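Local coordinates for protein epoxide hydrolase (Aspergillus niger, PDB 3G02) that probably hydrolyses epoxides to vicinal diols, as expected of an alpha/beta-hydrolase-fold epoxide hydrolase, here in an enantioselective variant obtained by directed evolution, at residues 17-22 and 83-89; 69-75 and 296-301; 97-103 and 143-149; 124-128 and 376-380. The protein carries 9 engineered substitutions. All blocks are in the same frame, centred on the assembly; numbering follows the deposited sequence.

Contact 1 (17-22 and 83-89); sequences PNPFTV and NSFPQFT
N18 and F20 run beside residues 83-89 and are held to them by main-chain bonds. T89 N reaches N18 O, and F20 N reaches Q87 O at 2.8 Å; between them P19 and F88 form a single beta bridge on the outer side of strand 87-92.

A second kind of grip comes from the N83 amide, which faces the backbone of V22 with both ends. Its OD1 takes V22 N at 2.8 Å on a lone pair in the carbonyl plane, while ND2 donates a hydrogen bond to V22 O at 2.9 Å, almost within its own amide plane. Q87 NE2 adds a weak bond to OD1.

Side-chain packing has two parts. P17 CB rests on F88 CE2 at 4.0 Å. With CG anti to the backbone N (chi1 -179°), the F20 ring swings over to strand 87-92, where CD1 meets T89 CG2 at 3.7 Å; its edge meets Q87 OE1, also held by H98.

Two waters extend the seam, one between N18 N and T89 O, the other between N18 O and T89 OG1. A partly exposed loop is thus fixed largely by main-chain and amide chemistry, and the paired bonds to V22 probably fix the rotation of the N83 amide.

Contact 2 (69-75 and 296-301); sequences WLSEFDW and LEMVSL
W69, F73 and W75, spread over the end of helix 59-71 and the segment leading into the next helix, with D74 as its N-cap, pack on helix 292-304. In the sequence that helix comes between strands 209-214 and 340-345, where epoxide hydrolases of this fold usually carry their lid.

Polar contact is concentrated on S300. W69 NE1 donates to S300 OG at 3.0 Å in a bent bond (132°), the hydroxyl lying somewhat out of the indole plane. S300 OG in turn donates to L296 O, one turn back, at 2.7 Å; chi1 of -63°, beside the backbone N, allows this. S300 N meets the same carbonyl from the opposite face of its plane.

The remaining contacts are mostly apolar. L296 CD2 sits over one face of W69, 3.9 Å from the centroid of the five-membered ring, a CH-pi contact, and V299 CG1 touches W69 CH2 at 3.7 Å. F73 and L296 slide past each other in opposite directions, CD1 to CB 3.8 Å, and F73 turns an edge toward E297 CG. The six-membered ring of W75 reaches L301, CH2 to CD1 4.1 Å.

Around this junction, helix 271-284 supports W69 through P271 and L275, helix 26-38 adds V36 beside W69 and L29 beside W75, and W75 NE1 bonds to E79.

Contact 3 (97-103 and 143-149); sequences IHFAALF and FHLVVPS
H98 and S149 close one end of an antiparallel strand pair, and the imidazole of H98 can be followed outward atom by atom. Its CB lies 4.1 Å from S149 CB. CG is a little nearer the serine hydroxyl, and ND1 completes the approach with a hydrogen bond of 2.8 Å to S149 OG, which meets the ring at its edge. This reach depends on CG standing anti to the backbone N (chi1 164°). CE1 lies 3.5 Å from S149 OG. Farther out, CD2 packs against F20, and NE2 bonds to Q87 OE1 on the next strand, so both ring nitrogens are engaged. S149 OG has a further partner in T154 OG1.

The backbones are joined beneath. S149 N points almost straight at H98 O (2.8 Å, 171°), and the hydrogen-bonded pairs A100-V147 and L102-L145 each contribute two more bonds, such as L145 N to L102 O at 2.8 Å. Alternating with them are the non-hydrogen-bonded pairs F99-P148 and A101-V146.

F99, V146 and P148 face helix 167-180, whereas A100, L102 and L145 meet helix 126-135. At the far end F103 CE1 rests 4.0 Å from V146 CG2, and its ring edge meets H144 ND1.

In this wholly buried pairing the imidazole nitrogens are satisfied by S149, just beyond strand 143-148, and by Q87 of strand 87-92, which probably fixes the ring's rotation.

Contact 4 (124-128 and 376-380); sequences EFYPI and FAALE
The methyl group of A378 overlaps the 3-10 turn at E124 and F125 that leads into helix 126-135. Its CB lies 3.2 Å from E124 O, a close fit, and 3.9 Å from F125 CD1; I128 CD1 approaches from farther along the helix. L379 covers the beginning of the turn, with CD2 at 3.8 Å from E124 CA, while its side chain crosses that of E124 at about a right angle. P127 CB adds a looser contact with A378 O.

Polar atoms at this interface are joined through one water rather than directly. It donates to E124 O at 2.7 Å and to A378 O at 2.7 Å, and accepts from I128 N at 2.9 Å, bridging both segments.

The carboxylate of E124 extends toward the edge of F376, but two conformers were modelled for this residue and the close approach of OE2 is doubtful. F376 itself precedes helix 377-380 at the N-cap position. Its N bonds to E380 OE2 at 3.0 Å, on the anti side of that carboxylate, while E380 OE1 takes D287 N and G374 N; the F376 ring stacks on Y282.

The contact joins the start of helix 126-135 to the short helix 377-380, just after H375, predicted to be catalytic. Residues 124-128 follow the HGWP turn (from H116), which probably contributes to the oxyanion hole, as in related epoxide hydrolases.

Overall arrangement
Contacts 1 and 3 lie about 10 Å apart between centres and share one sheet: strands 87-92 and 95-102 are neighbours in it, with F88 N probably bonded to F99 O at 2.8 Å. Contact 4 packs against the sheet, about 14 Å from contact 3 between centres, F125 CD2 meeting V147 CG1 at 3.6 Å. It is nearest the predicted catalytic residues: the F376 side chain is about 4 Å from that of H375, and E124 about 7 Å from D193. Contact 2 is more remote, yet M298 touches L379 of contact 4 and W75 touches V22 of contact 1, so the N-terminal region and the probable lid helix both touch the core through these side chains.

Contact 1 (17-22 and 83-89)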
# COMPACT_ATOMS: atom_id res chain seq x y z
N PRO A 17 -14.72 27.99 -26.35
CA PRO A 17 -13.77 26.91 -26.62
C PRO A 17 -12.33 27.36 -26.40
O PRO A 17 -11.88 28.34 -27.00
CB PRO A 17 -14.02 26.57 -28.10
CG PRO A 17 -14.59 27.83 -28.68
CD PRO A 17 -15.39 28.46 -27.58
N ASN A 18 -11.63 26.65 -25.52
CA ASN A 18 -10.20 26.87 -25.31
C ASN A 18 -9.46 25.60 -25.70
O ASN A 18 -9.25 24.72 -24.87
CB ASN A 18 -9.91 27.23 -23.85
CG ASN A 18 -10.54 28.55 -23.44
OD1 ASN A 18 -10.12 29.62 -23.87
ND2 ASN A 18 -11.55 28.47 -22.58
N PRO A 19 -9.05 25.49 -26.98
CA PRO A 19 -8.40 24.28 -27.49
C PRO A 19 -7.14 23.97 -26.71
O PRO A 19 -6.35 24.86 -26.41
CB PRO A 19 -8.05 24.64 -28.93
CG PRO A 19 -8.95 25.76 -29.29
CD PRO A 19 -9.16 26.53 -28.03
N PHE A 20 -6.97 22.69 -26.37
CA PHE A 20 -5.84 22.25 -25.58
C PHE A 20 -4.96 21.33 -26.42
O PHE A 20 -5.46 20.49 -27.16
CB PHE A 20 -6.34 21.53 -24.32
CG PHE A 20 -5.24 21.05 -23.42
CD1 PHE A 20 -4.63 21.92 -22.52
CD2 PHE A 20 -4.82 19.72 -23.46
CE1 PHE A 20 -3.62 21.47 -21.68
CE2 PHE A 20 -3.80 19.27 -22.63
CZ PHE A 20 -3.20 20.14 -21.73
N THR A 21 -3.65 21.52 -26.30
CA THR A 21 -2.67 20.70 -26.98
C THR A 21 -1.67 20.18 -25.95
O THR A 21 -1.11 20.96 -25.18
CB THR A 21 -1.92 21.50 -28.09
OG1 THR A 21 -2.87 22.08 -28.98
CG2 THR A 21 -0.98 20.60 -28.88
N VAL A 22 -1.48 18.87 -25.93
CA VAL A 22 -0.46 18.26 -25.08
C VAL A 22 0.91 18.56 -25.68
O VAL A 22 1.18 18.22 -26.84
CB VAL A 22 -0.67 16.74 -24.91
CG1 VAL A 22 0.39 16.16 -23.96
CG2 VAL A 22 -2.08 16.44 -24.40
N ASN A 83 -3.24 14.34 -29.29
CA ASN A 83 -3.61 15.56 -29.98
C ASN A 83 -4.39 15.35 -31.28
O ASN A 83 -4.75 16.31 -31.95
CB ASN A 83 -2.36 16.41 -30.23
CG ASN A 83 -1.76 16.96 -28.94
OD1 ASN A 83 -2.49 17.23 -27.98
ND2 ASN A 83 -0.45 17.13 -28.92
N SER A 84 -4.67 14.08 -31.60
CA SER A 84 -5.44 13.74 -32.80
C SER A 84 -6.95 13.95 -32.64
O SER A 84 -7.68 13.94 -33.63
CB SER A 84 -5.14 12.30 -33.26
OG SER A 84 -5.65 11.35 -32.34
N PHE A 85 -7.40 14.13 -31.40
CA PHE A 85 -8.81 14.39 -31.12
C PHE A 85 -8.97 15.78 -30.50
O PHE A 85 -8.02 16.29 -29.90
CB PHE A 85 -9.38 13.33 -30.17
CG PHE A 85 -9.61 12.00 -30.82
CD1 PHE A 85 -10.83 11.70 -31.41
CD2 PHE A 85 -8.59 11.04 -30.85
CE1 PHE A 85 -11.04 10.46 -32.02
CE2 PHE A 85 -8.80 9.81 -31.46
CZ PHE A 85 -10.02 9.52 -32.04
N PRO A 86 -10.15 16.40 -30.67
CA PRO A 86 -10.38 17.70 -30.03
C PRO A 86 -10.23 17.61 -28.52
O PRO A 86 -10.83 16.73 -27.90
CB PRO A 86 -11.83 18.04 -30.41
CG PRO A 86 -12.08 17.26 -31.67
CD PRO A 86 -11.33 15.97 -31.45
N GLN A 87 -9.42 18.50 -27.95
CA GLN A 87 -9.30 18.65 -26.50
C GLN A 87 -9.48 20.11 -26.13
O GLN A 87 -9.11 21.01 -26.90
CB GLN A 87 -7.93 18.22 -26.00
CG GLN A 87 -7.53 16.78 -26.27
CD GLN A 87 -6.10 16.53 -25.84
OE1 GLN A 87 -5.84 16.20 -24.69
NE2 GLN A 87 -5.16 16.71 -26.76
N PHE A 88 -10.03 20.34 -24.94
CA PHE A 88 -10.27 21.68 -24.43
C PHE A 88 -10.03 21.73 -22.93
O PHE A 88 -9.97 20.69 -22.27
CB PHE A 88 -11.71 22.12 -24.72
CG PHE A 88 -12.12 21.97 -26.15
CD1 PHE A 88 -12.67 20.77 -26.60
CD2 PHE A 88 -11.98 23.02 -27.05
CE1 PHE A 88 -13.06 20.62 -27.93
CE2 PHE A 88 -12.36 22.89 -28.38
CZ PHE A 88 -12.91 21.68 -28.82
N THR A 89 -9.90 22.93 -22.39
CA THR A 89 -10.02 23.13 -20.95
C THR A 89 -11.06 24.20 -20.68
O THR A 89 -11.27 25.11 -21.49
CB THR A 89 -8.70 23.54 -20.27
OG1 THR A 89 -8.24 24.79 -20.80
CG2 THR A 89 -7.62 22.48 -20.46
O HOH W 1 -13.19 25.31 -23.60
O HOH W 2 -7.07 24.74 -23.15
O HOH W 3 -7.16 20.48 -29.35

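Contact 2 (69-75 and 296-301)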
# COMPACT_ATOMS: atom_id res chain seq x y z
N TRP A 69 11.45 1.19 -21.25
CA TRP A 69 11.17 2.59 -20.99
C TRP A 69 12.38 3.47 -21.35
O TRP A 69 12.22 4.59 -21.84
CB TRP A 69 10.82 2.78 -19.51
CG TRP A 69 9.83 3.86 -19.23
CD1 TRP A 69 9.35 4.80 -20.10
CD2 TRP A 69 9.21 4.12 -17.97
NE1 TRP A 69 8.45 5.62 -19.45
CE2 TRP A 69 8.36 5.23 -18.14
CE3 TRP A 69 9.30 3.52 -16.70
CZ2 TRP A 69 7.59 5.75 -17.10
CZ3 TRP A 69 8.55 4.04 -15.67
CH2 TRP A 69 7.70 5.14 -15.87
N LEU A 70 13.57 2.95 -21.10
CA LEU A 70 14.81 3.67 -21.38
C LEU A 70 15.22 3.67 -22.85
O LEU A 70 15.61 4.72 -23.39
CB LEU A 70 15.96 3.11 -20.54
CG LEU A 70 16.05 3.50 -19.07
CD1 LEU A 70 17.06 2.60 -18.36
CD2 LEU A 70 16.41 4.97 -18.90
N SER A 71 15.12 2.51 -23.49
CA SER A 71 15.73 2.27 -24.81
C SER A 71 14.76 2.19 -25.99
O SER A 71 15.18 2.29 -27.15
CB SER A 71 16.59 1.00 -24.76
OG SER A 71 17.59 1.10 -23.77
N GLU A 72 13.47 1.99 -25.71
CA GLU A 72 12.46 1.86 -26.76
C GLU A 72 11.37 2.94 -26.74
O GLU A 72 10.93 3.39 -27.80
CB GLU A 72 11.83 0.46 -26.73
CG GLU A 72 12.80 -0.67 -27.08
CD GLU A 72 12.22 -2.06 -26.87
OE1 GLU A 72 13.02 -3.02 -26.80
OE2 GLU A 72 10.98 -2.22 -26.78
N PHE A 73 10.96 3.36 -25.55
CA PHE A 73 9.81 4.25 -25.41
C PHE A 73 10.03 5.66 -25.94
O PHE A 73 11.04 6.30 -25.63
CB PHE A 73 9.33 4.30 -23.95
CG PHE A 73 8.09 5.12 -23.74
CD1 PHE A 73 6.84 4.63 -24.11
CD2 PHE A 73 8.17 6.39 -23.19
CE1 PHE A 73 5.69 5.39 -23.92
CE2 PHE A 73 7.02 7.17 -23.00
CZ PHE A 73 5.78 6.66 -23.37
N ASP A 74 9.07 6.15 -26.72
CA ASP A 74 9.07 7.53 -27.20
C ASP A 74 7.71 8.15 -26.91
O ASP A 74 6.67 7.69 -27.40
CB ASP A 74 9.41 7.58 -28.69
CG ASP A 74 9.57 9.01 -29.23
OD1 ASP A 74 9.50 9.99 -28.46
OD2 ASP A 74 9.76 9.13 -30.46
N TRP A 75 7.72 9.21 -26.10
CA TRP A 75 6.50 9.93 -25.74
C TRP A 75 5.82 10.61 -26.93
O TRP A 75 4.59 10.67 -26.99
CB TRP A 75 6.83 10.97 -24.66
CG TRP A 75 5.68 11.86 -24.32
CD1 TRP A 75 5.49 13.15 -24.73
CD2 TRP A 75 4.55 11.54 -23.50
NE1 TRP A 75 4.32 13.65 -24.22
CE2 TRP A 75 3.72 12.68 -23.45
CE3 TRP A 75 4.16 10.39 -22.78
CZ2 TRP A 75 2.52 12.71 -22.73
CZ3 TRP A 75 2.98 10.42 -22.06
CH2 TRP A 75 2.17 11.58 -22.05
N LEU A 296 3.35 1.63 -20.55
CA LEU A 296 4.31 2.72 -20.46
C LEU A 296 3.70 4.08 -20.79
O LEU A 296 4.01 5.07 -20.14
CB LEU A 296 5.56 2.46 -21.32
CG LEU A 296 6.45 1.30 -20.86
CD1 LEU A 296 7.64 1.14 -21.81
CD2 LEU A 296 6.95 1.49 -19.43
N GLU A 297 2.80 4.12 -21.78
CA GLU A 297 2.08 5.34 -22.13
C GLU A 297 1.25 5.85 -20.96
O GLU A 297 1.31 7.03 -20.60
CB GLU A 297 1.17 5.11 -23.34
CG GLU A 297 1.91 5.00 -24.67
CD GLU A 297 1.01 4.56 -25.82
OE1 GLU A 297 -0.16 4.20 -25.59
OE2 GLU A 297 1.50 4.57 -26.97
N MET A 298 0.45 4.96 -20.36
CA MET A 298 -0.45 5.35 -19.28
C MET A 298 0.30 5.79 -18.03
O MET A 298 -0.07 6.78 -17.39
CB MET A 298 -1.42 4.22 -18.93
CG MET A 298 -2.33 3.78 -20.07
SD MET A 298 -3.17 5.13 -20.93
CE MET A 298 -4.52 4.23 -21.72
N VAL A 299 1.35 5.06 -17.69
CA VAL A 299 2.17 5.39 -16.53
C VAL A 299 2.93 6.71 -16.76
O VAL A 299 2.98 7.55 -15.86
CB VAL A 299 3.11 4.23 -16.13
CG1 VAL A 299 4.09 4.65 -15.05
CG2 VAL A 299 2.30 3.03 -15.65
N SER A 300 3.50 6.88 -17.95
CA SER A 300 4.19 8.13 -18.29
C SER A 300 3.25 9.32 -18.22
O SER A 300 3.61 10.37 -17.71
CB SER A 300 4.84 8.04 -19.67
OG SER A 300 5.83 7.03 -19.70
N LEU A 301 2.03 9.14 -18.73
CA LEU A 301 1.00 10.17 -18.67
C LEU A 301 0.71 10.58 -17.22
O LEU A 301 0.68 11.77 -16.91
CB LEU A 301 -0.28 9.69 -19.36
CG LEU A 301 -1.53 10.56 -19.28
CD1 LEU A 301 -1.31 11.93 -19.93
CD2 LEU A 301 -2.71 9.83 -19.90

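Contact 3 (97-103 and 143-149)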
# COMPACT_ATOMS: atom_id res chain seq x y z
N ILE A 97 -10.55 22.17 -15.82
CA ILE A 97 -11.10 20.88 -16.22
C ILE A 97 -10.82 20.62 -17.69
O ILE A 97 -11.34 21.31 -18.57
CB ILE A 97 -12.62 20.76 -15.91
CG1 ILE A 97 -12.88 20.95 -14.41
CG2 ILE A 97 -13.18 19.42 -16.41
CD1 ILE A 97 -12.08 20.01 -13.49
N HIS A 98 -9.96 19.64 -17.93
CA HIS A 98 -9.62 19.18 -19.26
C HIS A 98 -10.69 18.20 -19.76
O HIS A 98 -11.27 17.44 -18.98
CB HIS A 98 -8.24 18.51 -19.22
CG HIS A 98 -7.93 17.66 -20.41
ND1 HIS A 98 -8.23 16.32 -20.46
CD2 HIS A 98 -7.34 17.96 -21.59
CE1 HIS A 98 -7.85 15.83 -21.63
NE2 HIS A 98 -7.30 16.81 -22.33
N PHE A 99 -10.95 18.22 -21.06
CA PHE A 99 -11.81 17.21 -21.67
C PHE A 99 -11.49 17.00 -23.13
O PHE A 99 -11.07 17.93 -23.82
CB PHE A 99 -13.31 17.51 -21.48
CG PHE A 99 -13.77 18.84 -22.05
CD1 PHE A 99 -13.66 20.01 -21.31
CD2 PHE A 99 -14.35 18.90 -23.31
CE1 PHE A 99 -14.10 21.23 -21.82
CE2 PHE A 99 -14.79 20.11 -23.84
CZ PHE A 99 -14.67 21.28 -23.09
N ALA A 100 -11.65 15.76 -23.59
CA ALA A 100 -11.64 15.45 -25.01
C ALA A 100 -13.09 15.35 -25.44
O ALA A 100 -13.98 15.08 -24.63
CB ALA A 100 -10.92 14.14 -25.26
N ALA A 101 -13.35 15.58 -26.73
CA ALA A 101 -14.73 15.54 -27.21
C ALA A 101 -14.84 15.29 -28.70
O ALA A 101 -13.96 15.67 -29.47
CB ALA A 101 -15.45 16.85 -26.87
N LEU A 102 -15.93 14.64 -29.08
CA LEU A 102 -16.42 14.70 -30.45
C LEU A 102 -17.79 15.36 -30.38
O LEU A 102 -18.72 14.79 -29.82
CB LEU A 102 -16.54 13.31 -31.08
CG LEU A 102 -15.26 12.53 -31.38
CD1 LEU A 102 -15.64 11.18 -31.97
CD2 LEU A 102 -14.32 13.27 -32.33
N PHE A 103 -17.88 16.57 -30.93
CA PHE A 103 -19.14 17.28 -30.98
C PHE A 103 -19.82 17.10 -32.33
O PHE A 103 -19.19 17.26 -33.38
CB PHE A 103 -18.95 18.78 -30.70
CG PHE A 103 -18.56 19.09 -29.29
CD1 PHE A 103 -19.44 18.85 -28.24
CD2 PHE A 103 -17.31 19.63 -29.01
CE1 PHE A 103 -19.07 19.14 -26.92
CE2 PHE A 103 -16.93 19.92 -27.70
CZ PHE A 103 -17.82 19.68 -26.66
N PHE A 143 -24.49 11.52 -31.49
CA PHE A 143 -24.23 11.88 -30.10
C PHE A 143 -23.20 12.99 -30.01
O PHE A 143 -22.38 13.17 -30.91
CB PHE A 143 -23.70 10.68 -29.30
CG PHE A 143 -24.47 9.40 -29.50
CD1 PHE A 143 -25.86 9.38 -29.48
CD2 PHE A 143 -23.79 8.20 -29.66
CE1 PHE A 143 -26.56 8.18 -29.65
CE2 PHE A 143 -24.48 7.00 -29.83
CZ PHE A 143 -25.87 6.99 -29.82
N HIS A 144 -23.23 13.74 -28.91
CA HIS A 144 -22.07 14.51 -28.48
C HIS A 144 -21.34 13.61 -27.49
O HIS A 144 -21.96 13.08 -26.57
CB HIS A 144 -22.49 15.80 -27.77
CG HIS A 144 -23.17 16.79 -28.65
ND1 HIS A 144 -22.54 17.41 -29.71
CD2 HIS A 144 -24.42 17.30 -28.62
CE1 HIS A 144 -23.38 18.25 -30.30
NE2 HIS A 144 -24.53 18.20 -29.65
N LEU A 145 -20.04 13.43 -27.70
CA LEU A 145 -19.25 12.56 -26.83
C LEU A 145 -18.22 13.39 -26.09
O LEU A 145 -17.25 13.86 -26.68
CB LEU A 145 -18.60 11.43 -27.64
CG LEU A 145 -19.60 10.54 -28.39
CD1 LEU A 145 -18.95 9.90 -29.59
CD2 LEU A 145 -20.24 9.51 -27.47
N VAL A 146 -18.47 13.58 -24.79
CA VAL A 146 -17.59 14.37 -23.93
C VAL A 146 -16.87 13.43 -22.97
O VAL A 146 -17.50 12.64 -22.27
CB VAL A 146 -18.40 15.42 -23.13
CG1 VAL A 146 -17.48 16.30 -22.28
CG2 VAL A 146 -19.25 16.29 -24.06
N VAL A 147 -15.54 13.53 -22.96
CA VAL A 147 -14.69 12.67 -22.13
C VAL A 147 -13.85 13.56 -21.20
O VAL A 147 -12.74 13.97 -21.56
CB VAL A 147 -13.77 11.78 -23.00
CG1 VAL A 147 -13.04 10.78 -22.12
CG2 VAL A 147 -14.58 11.03 -24.06
N PRO A 148 -14.39 13.86 -20.01
CA PRO A 148 -13.66 14.73 -19.10
C PRO A 148 -12.54 14.03 -18.36
O PRO A 148 -12.61 12.83 -18.09
CB PRO A 148 -14.74 15.19 -18.12
CG PRO A 148 -15.71 14.09 -18.08
CD PRO A 148 -15.69 13.44 -19.44
N SER A 149 -11.52 14.80 -18.01
CA SER A 149 -10.56 14.36 -17.02
C SER A 149 -11.12 14.78 -15.68
O SER A 149 -11.34 15.97 -15.43
CB SER A 149 -9.19 15.01 -17.26
OG SER A 149 -8.58 14.49 -18.43

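Contact 4 (124-128 and 376-380)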
# COMPACT_ATOMS: atom_id res chain seq x y z
N GLU A 124 -8.47 6.41 -22.13
CA GLU A 124 -9.13 5.11 -22.21
C GLU A 124 -10.28 5.07 -23.20
O GLU A 124 -10.65 4.00 -23.70
CB GLU A 124 -9.64 4.69 -20.84
CG GLU A 124 -8.55 4.36 -19.87
CD GLU A 124 -9.09 3.90 -18.54
OE1 GLU A 124 -10.06 4.52 -18.04
OE2 GLU A 124 -8.55 2.92 -17.99
N PHE A 125 -10.87 6.23 -23.48
CA PHE A 125 -12.00 6.31 -24.40
C PHE A 125 -11.61 6.62 -25.84
O PHE A 125 -12.48 6.69 -26.71
CB PHE A 125 -13.05 7.30 -23.88
CG PHE A 125 -13.77 6.82 -22.65
CD1 PHE A 125 -14.78 5.88 -22.76
CD2 PHE A 125 -13.41 7.28 -21.38
CE1 PHE A 125 -15.45 5.40 -21.63
CE2 PHE A 125 -14.07 6.82 -20.25
CZ PHE A 125 -15.09 5.88 -20.37
N TYR A 126 -10.32 6.79 -26.09
CA TYR A 126 -9.85 7.10 -27.45
C TYR A 126 -10.20 6.03 -28.49
O TYR A 126 -10.66 6.38 -29.57
CB TYR A 126 -8.36 7.46 -27.46
CG TYR A 126 -8.09 8.95 -27.32
CD1 TYR A 126 -8.86 9.75 -26.47
CD2 TYR A 126 -7.05 9.56 -28.02
CE1 TYR A 126 -8.62 11.11 -26.34
CE2 TYR A 126 -6.79 10.92 -27.89
CZ TYR A 126 -7.58 11.69 -27.05
OH TYR A 126 -7.33 13.03 -26.93
N PRO A 127 -9.99 4.73 -28.18
CA PRO A 127 -10.46 3.72 -29.14
C PRO A 127 -11.94 3.87 -29.52
O PRO A 127 -12.28 3.74 -30.71
CB PRO A 127 -10.20 2.40 -28.41
CG PRO A 127 -8.98 2.70 -27.60
CD PRO A 127 -9.28 4.08 -27.06
N ILE A 128 -12.80 4.17 -28.55
CA ILE A 128 -14.23 4.38 -28.84
C ILE A 128 -14.46 5.66 -29.66
O ILE A 128 -15.24 5.65 -30.62
CB ILE A 128 -15.08 4.35 -27.54
CG1 ILE A 128 -15.21 2.90 -27.05
CG2 ILE A 128 -16.47 4.99 -27.78
CD1 ILE A 128 -15.90 2.74 -25.71
N PHE A 376 -10.79 -2.92 -17.83
CA PHE A 376 -10.60 -1.74 -18.67
C PHE A 376 -11.42 -1.87 -19.96
O PHE A 376 -10.87 -1.93 -21.06
CB PHE A 376 -9.11 -1.54 -18.97
CG PHE A 376 -8.28 -1.22 -17.75
CD1 PHE A 376 -8.22 0.07 -17.25
CD2 PHE A 376 -7.55 -2.22 -17.10
CE1 PHE A 376 -7.47 0.37 -16.11
CE2 PHE A 376 -6.78 -1.93 -15.97
CZ PHE A 376 -6.74 -0.63 -15.48
N ALA A 377 -12.74 -1.90 -19.80
CA ALA A 377 -13.66 -2.22 -20.90
C ALA A 377 -13.47 -1.34 -22.14
O ALA A 377 -13.47 -1.85 -23.26
CB ALA A 377 -15.09 -2.17 -20.43
N ALA A 378 -13.32 -0.04 -21.94
CA ALA A 378 -13.12 0.88 -23.07
C ALA A 378 -11.84 0.59 -23.85
O ALA A 378 -11.81 0.78 -25.07
CB ALA A 378 -13.16 2.33 -22.59
N LEU A 379 -10.80 0.14 -23.15
CA LEU A 379 -9.54 -0.25 -23.79
C LEU A 379 -9.57 -1.65 -24.37
O LEU A 379 -9.02 -1.90 -25.44
CB LEU A 379 -8.38 -0.18 -22.79
CG LEU A 379 -7.81 1.17 -22.35
CD1 LEU A 379 -6.64 0.93 -21.42
CD2 LEU A 379 -7.37 2.00 -23.55
N GLU A 380 -10.19 -2.58 -23.65
CA GLU A 380 -10.14 -4.00 -23.98
C GLU A 380 -11.18 -4.39 -25.01
O GLU A 380 -10.89 -5.15 -25.94
CB GLU A 380 -10.35 -4.84 -22.73
CG GLU A 380 -9.23 -4.76 -21.70
CD GLU A 380 -9.51 -5.65 -20.52
OE1 GLU A 380 -9.62 -6.88 -20.72
OE2 GLU A 380 -9.62 -5.13 -19.40
O HOH W 4 -12.24 3.32 -25.81